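Local atomic coordinates of cell wall surface anchor family protein (PDB entry 3PHS), a protein that serves as a minor pilin of the Gram-positive pathogen Streptococcus agalactiae, anchored to the cell wall, and mediates adhesion to lung epithelial cells through an IgG-like domain. Residues 48-53 with 77-82; 59-64 with 116-121; 16-21 with 87-92. One frame throughout, in Å; residues are numbered along the deposited sequence.

Contact 1. Residues 48-53 with 77-82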
loop_
_atom_site.group_PDB
_atom_site.type_symbol
_atom_site.label_atom_id
_atom_site.label_comp_id
_atom_site.label_asym_id
_atom_site.label_seq_id
_atom_site.Cartn_x
_atom_site.Cartn_y
_atom_site.Cartn_z
ATOM N N GLN A 48 4.200 10.263 12.433
ATOM C CA GLN A 48 3.956 10.160 13.857
ATOM C C GLN A 48 5.121 9.463 14.523
ATOM O O GLN A 48 5.656 8.496 13.986
ATOM C CB GLN A 48 2.652 9.420 14.125
ATOM C CG GLN A 48 1.503 10.203 13.589
ATOM C CD GLN A 48 0.166 9.565 13.810
ATOM O OE1 GLN A 48 -0.863 10.241 13.670
ATOM N NE2 GLN A 48 0.148 8.281 14.146
ATOM N N LEU A 49 5.468 9.949 15.714
ATOM C CA LEU A 49 6.543 9.379 16.510
ATOM C C LEU A 49 5.988 8.945 17.859
ATOM O O LEU A 49 5.397 9.757 18.570
ATOM C CB LEU A 49 7.698 10.393 16.654
ATOM C CG LEU A 49 8.797 10.483 15.577
ATOM C CD1 LEU A 49 9.734 9.310 15.661
ATOM C CD2 LEU A 49 8.290 10.620 14.139
ATOM N N TYR A 50 6.175 7.665 18.192
ATOM C CA TYR A 50 5.651 7.056 19.418
ATOM C C TYR A 50 6.807 6.839 20.386
ATOM O O TYR A 50 7.748 6.105 20.087
ATOM C CB TYR A 50 4.923 5.754 19.096
ATOM C CG TYR A 50 3.640 6.031 18.349
ATOM C CD1 TYR A 50 3.648 6.272 16.972
ATOM C CD2 TYR A 50 2.436 6.144 19.037
ATOM C CE1 TYR A 50 2.463 6.561 16.289
ATOM C CE2 TYR A 50 1.250 6.442 18.368
ATOM C CZ TYR A 50 1.272 6.630 17.000
ATOM O OH TYR A 50 0.099 6.942 16.374
ATOM N N GLN A 51 6.757 7.543 21.512
ATOM C CA GLN A 51 7.783 7.417 22.544
ATOM C C GLN A 51 7.613 6.081 23.283
ATOM O O GLN A 51 6.584 5.856 23.923
ATOM C CB GLN A 51 7.602 8.566 23.525
ATOM C CG GLN A 51 8.727 8.836 24.484
ATOM C CD GLN A 51 8.347 10.062 25.307
ATOM O OE1 GLN A 51 8.752 11.179 25.000
ATOM N NE2 GLN A 51 7.479 9.870 26.262
ATOM N N LEU A 52 8.614 5.207 23.203
ATOM C CA LEU A 52 8.518 3.888 23.853
ATOM C C LEU A 52 8.491 3.999 25.376
ATOM O O LEU A 52 9.142 4.870 25.944
ATOM C CB LEU A 52 9.667 2.964 23.429
ATOM C CG LEU A 52 9.434 2.112 22.185
ATOM C CD1 LEU A 52 9.187 2.990 20.945
ATOM C CD2 LEU A 52 10.599 1.165 21.968
ATOM N N LYS A 53 7.701 3.132 26.004
ATOM C CA LYS A 53 7.697 3.005 27.468
ATOM C C LYS A 53 8.661 1.932 27.934
ATOM O O LYS A 53 9.148 1.987 29.060
ATOM C CB LYS A 53 6.290 2.681 27.975
ATOM C CG LYS A 53 5.283 3.796 27.757
ATOM C CD LYS A 53 3.937 3.490 28.432
ATOM C CE LYS A 53 3.746 4.279 29.725
ATOM N NZ LYS A 53 4.908 4.210 30.681
ATOM N N GLN A 77 4.382 6.301 25.503
ATOM C CA GLN A 77 4.366 7.243 26.652
ATOM C C GLN A 77 3.861 8.639 26.285
ATOM O O GLN A 77 3.104 9.226 27.058
ATOM C CB GLN A 77 5.757 7.354 27.297
ATOM C CG GLN A 77 5.881 8.367 28.458
ATOM C CD GLN A 77 5.952 7.721 29.844
ATOM O OE1 GLN A 77 6.834 6.877 30.120
ATOM N NE2 GLN A 77 5.036 8.127 30.735
ATOM N N GLN A 78 4.362 9.186 25.169
ATOM C CA GLN A 78 3.955 10.447 24.544
ATOM C C GLN A 78 3.905 10.134 23.026
ATOM O O GLN A 78 4.592 9.221 22.555
ATOM C CB GLN A 78 4.976 11.579 24.769
ATOM C CG GLN A 78 4.875 12.365 26.099
ATOM C CD GLN A 78 5.740 13.627 26.115
ATOM O OE1 GLN A 78 5.221 14.736 26.182
ATOM N NE2 GLN A 78 7.053 13.460 26.050
ATOM N N VAL A 79 3.083 10.869 22.287
ATOM C CA VAL A 79 2.976 10.731 20.832
ATOM C C VAL A 79 3.166 12.127 20.221
ATOM O O VAL A 79 2.652 13.121 20.748
ATOM C CB VAL A 79 1.596 10.144 20.416
ATOM C CG1 VAL A 79 1.471 10.011 18.886
ATOM C CG2 VAL A 79 1.339 8.793 21.104
ATOM N N PHE A 80 3.918 12.202 19.125
ATOM C CA PHE A 80 4.196 13.479 18.471
ATOM C C PHE A 80 3.864 13.335 17.001
ATOM O O PHE A 80 4.063 12.261 16.447
ATOM C CB PHE A 80 5.673 13.830 18.588
ATOM C CG PHE A 80 6.157 13.968 20.013
ATOM C CD1 PHE A 80 6.446 12.838 20.768
ATOM C CD2 PHE A 80 6.341 15.226 20.571
ATOM C CE1 PHE A 80 6.892 12.956 22.101
ATOM C CE2 PHE A 80 6.802 15.353 21.898
ATOM C CZ PHE A 80 7.061 14.206 22.653
ATOM N N GLU A 81 3.372 14.404 16.384
ATOM C CA GLU A 81 3.105 14.396 14.932
ATOM C C GLU A 81 3.728 15.602 14.250
ATOM O O GLU A 81 3.838 16.703 14.849
ATOM C CB GLU A 81 1.594 14.327 14.601
ATOM C CG GLU A 81 0.761 15.573 14.957
ATOM C CD GLU A 81 -0.228 16.060 13.850
ATOM O OE1 GLU A 81 -1.106 15.241 13.418
ATOM O OE2 GLU A 81 -0.145 17.287 13.449
ATOM N N ALA A 82 4.111 15.419 12.989
ATOM C CA ALA A 82 4.535 16.540 12.160
ATOM C C ALA A 82 4.275 16.212 10.721
ATOM O O ALA A 82 4.378 15.049 10.308
ATOM C CB ALA A 82 6.042 16.892 12.364
#

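Contact 2. Residues 59-64 with 116-121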
loop_
_atom_site.group_PDB
_atom_site.type_symbol
_atom_site.label_atom_id
_atom_site.label_comp_id
_atom_site.label_asym_id
_atom_site.label_seq_id
_atom_site.Cartn_x
_atom_site.Cartn_y
_atom_site.Cartn_z
ATOM N N ASP A 59 13.338 -8.050 19.759
ATOM C CA ASP A 59 12.915 -7.817 18.381
ATOM C C ASP A 59 12.012 -6.586 18.394
ATOM O O ASP A 59 10.827 -6.661 18.106
ATOM C CB ASP A 59 12.150 -9.026 17.829
ATOM C CG ASP A 59 13.028 -10.240 17.652
ATOM O OD1 ASP A 59 14.058 -10.121 16.962
ATOM O OD2 ASP A 59 12.692 -11.308 18.213
ATOM N N LEU A 60 12.588 -5.453 18.760
ATOM C CA LEU A 60 11.810 -4.250 19.069
ATOM C C LEU A 60 11.111 -3.653 17.849
ATOM O O LEU A 60 9.932 -3.264 17.917
ATOM C CB LEU A 60 12.739 -3.210 19.682
ATOM C CG LEU A 60 12.126 -2.137 20.558
ATOM C CD1 LEU A 60 11.270 -2.736 21.696
ATOM C CD2 LEU A 60 13.275 -1.277 21.106
ATOM N N LEU A 61 11.831 -3.557 16.738
ATOM C CA LEU A 61 11.228 -2.999 15.529
ATOM C C LEU A 61 10.088 -3.902 15.039
ATOM O O LEU A 61 8.992 -3.421 14.695
ATOM C CB LEU A 61 12.283 -2.756 14.438
ATOM C CG LEU A 61 11.767 -2.221 13.085
ATOM C CD1 LEU A 61 11.066 -0.859 13.207
ATOM C CD2 LEU A 61 12.909 -2.151 12.071
ATOM N N ALA A 62 10.328 -5.213 15.030
ATOM C CA ALA A 62 9.272 -6.152 14.624
ATOM C C ALA A 62 8.066 -6.062 15.558
ATOM O O ALA A 62 6.928 -6.153 15.109
ATOM C CB ALA A 62 9.816 -7.597 14.580
ATOM N N HIS A 63 8.317 -5.902 16.855
ATOM C CA HIS A 63 7.235 -5.750 17.809
ATOM C C HIS A 63 6.348 -4.560 17.473
ATOM O O HIS A 63 5.122 -4.674 17.432
ATOM C CB HIS A 63 7.747 -5.606 19.243
ATOM C CG HIS A 63 6.656 -5.287 20.214
ATOM N ND1 HIS A 63 5.646 -6.181 20.508
ATOM C CD2 HIS A 63 6.371 -4.156 20.903
ATOM C CE1 HIS A 63 4.810 -5.626 21.372
ATOM N NE2 HIS A 63 5.231 -4.399 21.629
ATOM N N TRP A 64 6.980 -3.419 17.242
ATOM C CA TRP A 64 6.261 -2.193 16.935
ATOM C C TRP A 64 5.581 -2.250 15.569
ATOM O O TRP A 64 4.466 -1.779 15.436
ATOM C CB TRP A 64 7.188 -0.979 17.118
ATOM C CG TRP A 64 7.252 -0.663 18.582
ATOM C CD1 TRP A 64 8.028 -1.270 19.525
ATOM C CD2 TRP A 64 6.412 0.260 19.280
ATOM N NE1 TRP A 64 7.739 -0.760 20.782
ATOM C CE2 TRP A 64 6.744 0.177 20.656
ATOM C CE3 TRP A 64 5.417 1.153 18.875
ATOM C CZ2 TRP A 64 6.124 0.977 21.632
ATOM C CZ3 TRP A 64 4.795 1.959 19.855
ATOM C CH2 TRP A 64 5.159 1.863 21.212
ATOM N N ALA A 116 8.700 1.931 8.455
ATOM C CA ALA A 116 8.741 2.449 9.816
ATOM C C ALA A 116 10.132 2.211 10.420
ATOM O O ALA A 116 10.887 1.334 9.965
ATOM C CB ALA A 116 7.679 1.783 10.666
ATOM N N PHE A 117 10.468 2.976 11.458
ATOM C CA PHE A 117 11.841 2.946 11.970
ATOM C C PHE A 117 11.862 3.196 13.473
ATOM O O PHE A 117 10.917 3.762 14.036
ATOM C CB PHE A 117 12.698 4.022 11.274
ATOM C CG PHE A 117 12.054 5.369 11.249
ATOM C CD1 PHE A 117 11.248 5.747 10.170
ATOM C CD2 PHE A 117 12.198 6.242 12.329
ATOM C CE1 PHE A 117 10.605 6.973 10.168
ATOM C CE2 PHE A 117 11.576 7.477 12.325
ATOM C CZ PHE A 117 10.777 7.846 11.247
ATOM N N LEU A 118 12.958 2.812 14.106
ATOM C CA LEU A 118 13.201 3.230 15.480
ATOM C C LEU A 118 14.256 4.328 15.478
ATOM O O LEU A 118 15.213 4.269 14.709
ATOM C CB LEU A 118 13.656 2.045 16.334
ATOM C CG LEU A 118 12.572 1.042 16.685
ATOM C CD1 LEU A 118 13.217 -0.188 17.311
ATOM C CD2 LEU A 118 11.508 1.681 17.628
ATOM N N VAL A 119 14.079 5.341 16.321
ATOM C CA VAL A 119 15.129 6.368 16.508
ATOM C C VAL A 119 15.635 6.266 17.959
ATOM O O VAL A 119 14.852 6.369 18.897
ATOM C CB VAL A 119 14.621 7.819 16.304
ATOM C CG1 VAL A 119 15.828 8.783 16.177
ATOM C CG2 VAL A 119 13.688 7.957 15.094
ATOM N N ASP A 120 16.944 6.077 18.119
ATOM C CA ASP A 120 17.599 6.115 19.419
ATOM C C ASP A 120 17.958 7.595 19.664
ATOM O O ASP A 120 19.071 8.050 19.324
ATOM C CB ASP A 120 18.841 5.220 19.335
ATOM C CG ASP A 120 19.583 5.055 20.650
ATOM O OD1 ASP A 120 19.177 5.588 21.703
ATOM O OD2 ASP A 120 20.628 4.366 20.604
ATOM N N LEU A 121 16.996 8.352 20.205
ATOM C CA LEU A 121 17.114 9.812 20.314
ATOM C C LEU A 121 17.888 10.234 21.567
ATOM O O LEU A 121 17.310 10.616 22.598
ATOM C CB LEU A 121 15.745 10.514 20.217
ATOM C CG LEU A 121 15.832 12.020 19.942
ATOM C CD1 LEU A 121 16.251 12.283 18.471
ATOM C CD2 LEU A 121 14.464 12.675 20.311
#

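Contact 3. Residues 16-21 with 87-92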
loop_
_atom_site.group_PDB
_atom_site.type_symbol
_atom_site.label_atom_id
_atom_site.label_comp_id
_atom_site.label_asym_id
_atom_site.label_seq_id
_atom_site.Cartn_x
_atom_site.Cartn_y
_atom_site.Cartn_z
ATOM N N THR A 16 14.514 15.536 12.769
ATOM C CA THR A 16 14.018 15.992 11.468
ATOM C C THR A 16 13.860 14.771 10.602
ATOM O O THR A 16 14.805 14.023 10.442
ATOM C CB THR A 16 15.011 16.967 10.772
ATOM O OG1 THR A 16 15.216 18.125 11.600
ATOM C CG2 THR A 16 14.471 17.426 9.396
ATOM N N ILE A 17 12.654 14.557 10.070
ATOM C CA ILE A 17 12.402 13.438 9.161
ATOM C C ILE A 17 12.371 14.044 7.782
ATOM O O ILE A 17 11.602 14.969 7.546
ATOM C CB ILE A 17 11.009 12.758 9.444
ATOM C CG1 ILE A 17 10.864 12.241 10.892
ATOM C CG2 ILE A 17 10.702 11.657 8.430
ATOM C CD1 ILE A 17 12.057 11.763 11.544
ATOM N N VAL A 18 13.203 13.537 6.871
ATOM C CA VAL A 18 13.280 14.096 5.517
ATOM C C VAL A 18 12.705 13.087 4.544
ATOM O O VAL A 18 13.267 12.004 4.345
ATOM C CB VAL A 18 14.741 14.477 5.118
ATOM C CG1 VAL A 18 14.782 15.318 3.823
ATOM C CG2 VAL A 18 15.421 15.265 6.239
ATOM N N HIS A 19 11.568 13.443 3.945
ATOM C CA HIS A 19 10.858 12.543 3.044
ATOM C C HIS A 19 11.191 12.855 1.576
ATOM O O HIS A 19 10.695 13.834 1.032
ATOM C CB HIS A 19 9.341 12.669 3.299
ATOM C CG HIS A 19 8.515 11.675 2.542
ATOM N ND1 HIS A 19 7.816 10.659 3.159
ATOM C CD2 HIS A 19 8.264 11.551 1.214
ATOM C CE1 HIS A 19 7.197 9.932 2.245
ATOM N NE2 HIS A 19 7.445 10.455 1.056
ATOM N N LEU A 20 12.041 12.025 0.960
ATOM C CA LEU A 20 12.508 12.218 -0.424
ATOM C C LEU A 20 12.140 11.023 -1.274
ATOM O O LEU A 20 12.336 9.873 -0.863
ATOM C CB LEU A 20 14.039 12.399 -0.478
ATOM C CG LEU A 20 14.604 13.526 0.401
ATOM C CD1 LEU A 20 16.135 13.576 0.336
ATOM C CD2 LEU A 20 13.988 14.868 -0.021
ATOM N N GLU A 21 11.602 11.289 -2.461
ATOM C CA GLU A 21 11.439 10.234 -3.441
ATOM C C GLU A 21 12.716 10.211 -4.276
ATOM O O GLU A 21 12.987 11.144 -5.032
ATOM C CB GLU A 21 10.178 10.452 -4.303
ATOM C CG GLU A 21 8.892 10.169 -3.506
ATOM C CD GLU A 21 7.604 10.381 -4.295
ATOM O OE1 GLU A 21 7.641 10.899 -5.437
ATOM O OE2 GLU A 21 6.545 10.051 -3.728
ATOM N N GLN A 87 10.443 21.632 2.138
ATOM C CA GLN A 87 11.713 20.927 1.950
ATOM C C GLN A 87 11.608 19.422 2.267
ATOM O O GLN A 87 12.618 18.728 2.389
ATOM C CB GLN A 87 12.806 21.562 2.813
ATOM C CG GLN A 87 13.292 22.936 2.324
ATOM C CD GLN A 87 12.232 23.999 2.387
ATOM O OE1 GLN A 87 11.669 24.286 3.451
ATOM N NE2 GLN A 87 11.950 24.609 1.240
ATOM N N GLY A 88 10.382 18.918 2.379
ATOM C CA GLY A 88 10.161 17.505 2.671
ATOM C C GLY A 88 10.465 17.131 4.118
ATOM O O GLY A 88 10.548 15.949 4.454
ATOM N N LYS A 89 10.593 18.141 4.973
ATOM C CA LYS A 89 10.976 17.957 6.386
ATOM C C LYS A 89 9.807 17.995 7.343
ATOM O O LYS A 89 9.052 18.965 7.351
ATOM C CB LYS A 89 11.990 19.030 6.795
ATOM C CG LYS A 89 13.315 18.852 6.071
ATOM C CD LYS A 89 14.353 19.906 6.467
ATOM C CE LYS A 89 15.695 19.587 5.815
ATOM N NZ LYS A 89 16.741 20.538 6.295
ATOM N N ALA A 90 9.660 16.923 8.126
ATOM C CA ALA A 90 8.709 16.861 9.237
ATOM C C ALA A 90 9.539 17.050 10.499
ATOM O O ALA A 90 10.374 16.204 10.832
ATOM C CB ALA A 90 7.974 15.508 9.253
ATOM N N THR A 91 9.349 18.193 11.160
ATOM C CA THR A 91 10.237 18.602 12.260
ATOM C C THR A 91 9.628 18.299 13.619
ATOM O O THR A 91 8.432 18.538 13.853
ATOM C CB THR A 91 10.599 20.110 12.172
ATOM O OG1 THR A 91 9.411 20.903 12.214
ATOM C CG2 THR A 91 11.367 20.429 10.880
ATOM N N PHE A 92 10.456 17.755 14.503
ATOM C CA PHE A 92 10.053 17.365 15.853
ATOM C C PHE A 92 10.958 18.082 16.828
ATOM O O PHE A 92 12.153 17.790 16.904
ATOM C CB PHE A 92 10.157 15.847 16.028
ATOM C CG PHE A 92 9.184 15.095 15.164
ATOM C CD1 PHE A 92 7.926 14.743 15.659
ATOM C CD2 PHE A 92 9.498 14.804 13.844
ATOM C CE1 PHE A 92 6.988 14.063 14.840
ATOM C CE2 PHE A 92 8.578 14.129 13.013
ATOM C CZ PHE A 92 7.328 13.764 13.509
#

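Contact 1. Residues 48-53 with 77-82
Gln51 turns CG to the far side of CB from its own N (chi1 -166°) and runs extended, while Gln78 keeps CG opposite its carbonyl carbon (chi1 -84°), so that the two amide-bearing chains run alongside one another on the Leu49/Phe80 side. Gln78 NE2 donates to Gln51 OE1 at 3.0 Å, a bent bond reaching the oxygen from its flank, the amide planes being 49° apart. On the opposite face of the ladder, Val79 CG1 sits over one face of the Tyr50 ring, 4.0 Å from its centroid in a CH-pi contact, and CG2 touches Tyr50 CD2 at 3.5 Å. Leu49 and Phe80 form an antiparallel hydrogen-bonded pair, and Leu49 O also lies at the edge of the Phe80 ring, in its plane. Gln51 N to Gln78 O and Gln77 N to Gln51 O (2.7 Å) extend the ladder; a weak bond joins Lys53 NZ to Gln77 OE1. Strand 76-83 is one of the two edge strands, within this chain, of an antiparallel four-stranded sheet of the Ig-like sandwich. Strand 46-52 pairs on its other side with strand 98-106, Trp64 of helix 60-65 packs on Tyr50, and Phe80 packs on Leu95 and Pro96.

Contact 2. Residues 59-64 with 116-121
Leu61 and Leu118 mark the nearest backbone approach, their CA atoms 6.5 Å apart, where the first turn of a helix lies across a strand: the axes of 60-64 and 117-121 come within 8.7 Å and make an angle of 128° between their N-to-C directions. The turn is closed by His63 N to Asp59 O and Trp64 N to Leu60 O. Leu118 points toward the helix, and with chi2 at 170° its chain carries CD1 forward into the angle between two leucines. That methyl lies 3.7 Å from Leu61 N and 3.9 Å from Leu60 CB, the Leu60 and Leu118 side chains set roughly perpendicular. The helix belongs to the connection between strands 46-52 and 76-83 and lies on one face of their four-stranded sheet, part of the Ig-like sandwich. Phe117, pointing away from the helix, packs on Ile127 and Pro129 on the opposite face. Leu61, with CG opposite its own N (chi1 178°), passes beside Leu118 and lowers CD1 onto the strand backbone, 3.9 Å from Ala116 O and 4.1 Å from Phe117 CA. Nearby, Trp64 meets the ring of Tyr101, which Ala116 and Leu118 also touch.

Contact 3. Residues 16-21 with 87-92
The ring of Phe92 is met on a slant by Ile17, whose CG1 comes to 3.6 Å from Phe92 CE2. Tyr47 and Ala82 also pack on this ring, which thus lies in the apolar interior. The imidazole of His19 leads away from segment 87-92: its ND1 is hydrogen-bonded to Tyr47 OH, and its CB alone comes near that segment, 3.7 Å from Gly88 O. Between the rings runs an antiparallel ladder. Ile17 and Ala90 form the hydrogen-bonded pair, Ile17 N to Ala90 O at 2.9 Å and Ala90 N to Ile17 O at 2.8 Å. One step on, His19 N donates to Gly88 O. Two of the acceptors are shared with alpha hydrogens, Ile17 O with Lys89 CA at 3.3 Å and Gly88 O with Val18 CA. Gly88 takes a positive phi (74°), which favours glycine, just where the chain turns into the strand. Ile17 and Ala90 point to the same face as Phe92 and touch through their CB atoms. The other face carries Thr16, Val18 and Lys89. Thr16 has its methyl CG2 across CB from the backbone N (OG1 at chi1 -60°), which lays it on the aliphatic part of the extended lysine, 3.8 Å from Lys89 CG, and Val18 CG2 lies alongside the same chain. The ladder thus separates two chemistries: a largely apolar side of Ile17, Ala90 and Phe92 turned to the core of the sandwich, with the buried His19 ring next to it satisfied at ND1 by Tyr47 OH, and a face on which methyl groups cover the stem of an exposed lysine.

From the N terminus the chain first lays down 16-21, then 48-53, 59-64, 77-82, 87-92 and 116-121. Contact 3 closes the loop from 16 to 92, and contact 1, joining strand 46-52 to strand 76-83, is nested inside it. Contact 2 starts within both loops and ends beyond them, so it crosses each. Contacts 1 and 2 serve the same four-stranded sheet, one at an outer strand and one through the helix resting on it, and meet where Leu52 CG packs on Trp64 CZ2. Contact 3 belongs to the facing sheet of the same N-terminal sandwich; Leu49 CD2 against Phe92 CZ, 3.3 Å apart, and Phe117 CZ against Ile17 CD1 join the two layers.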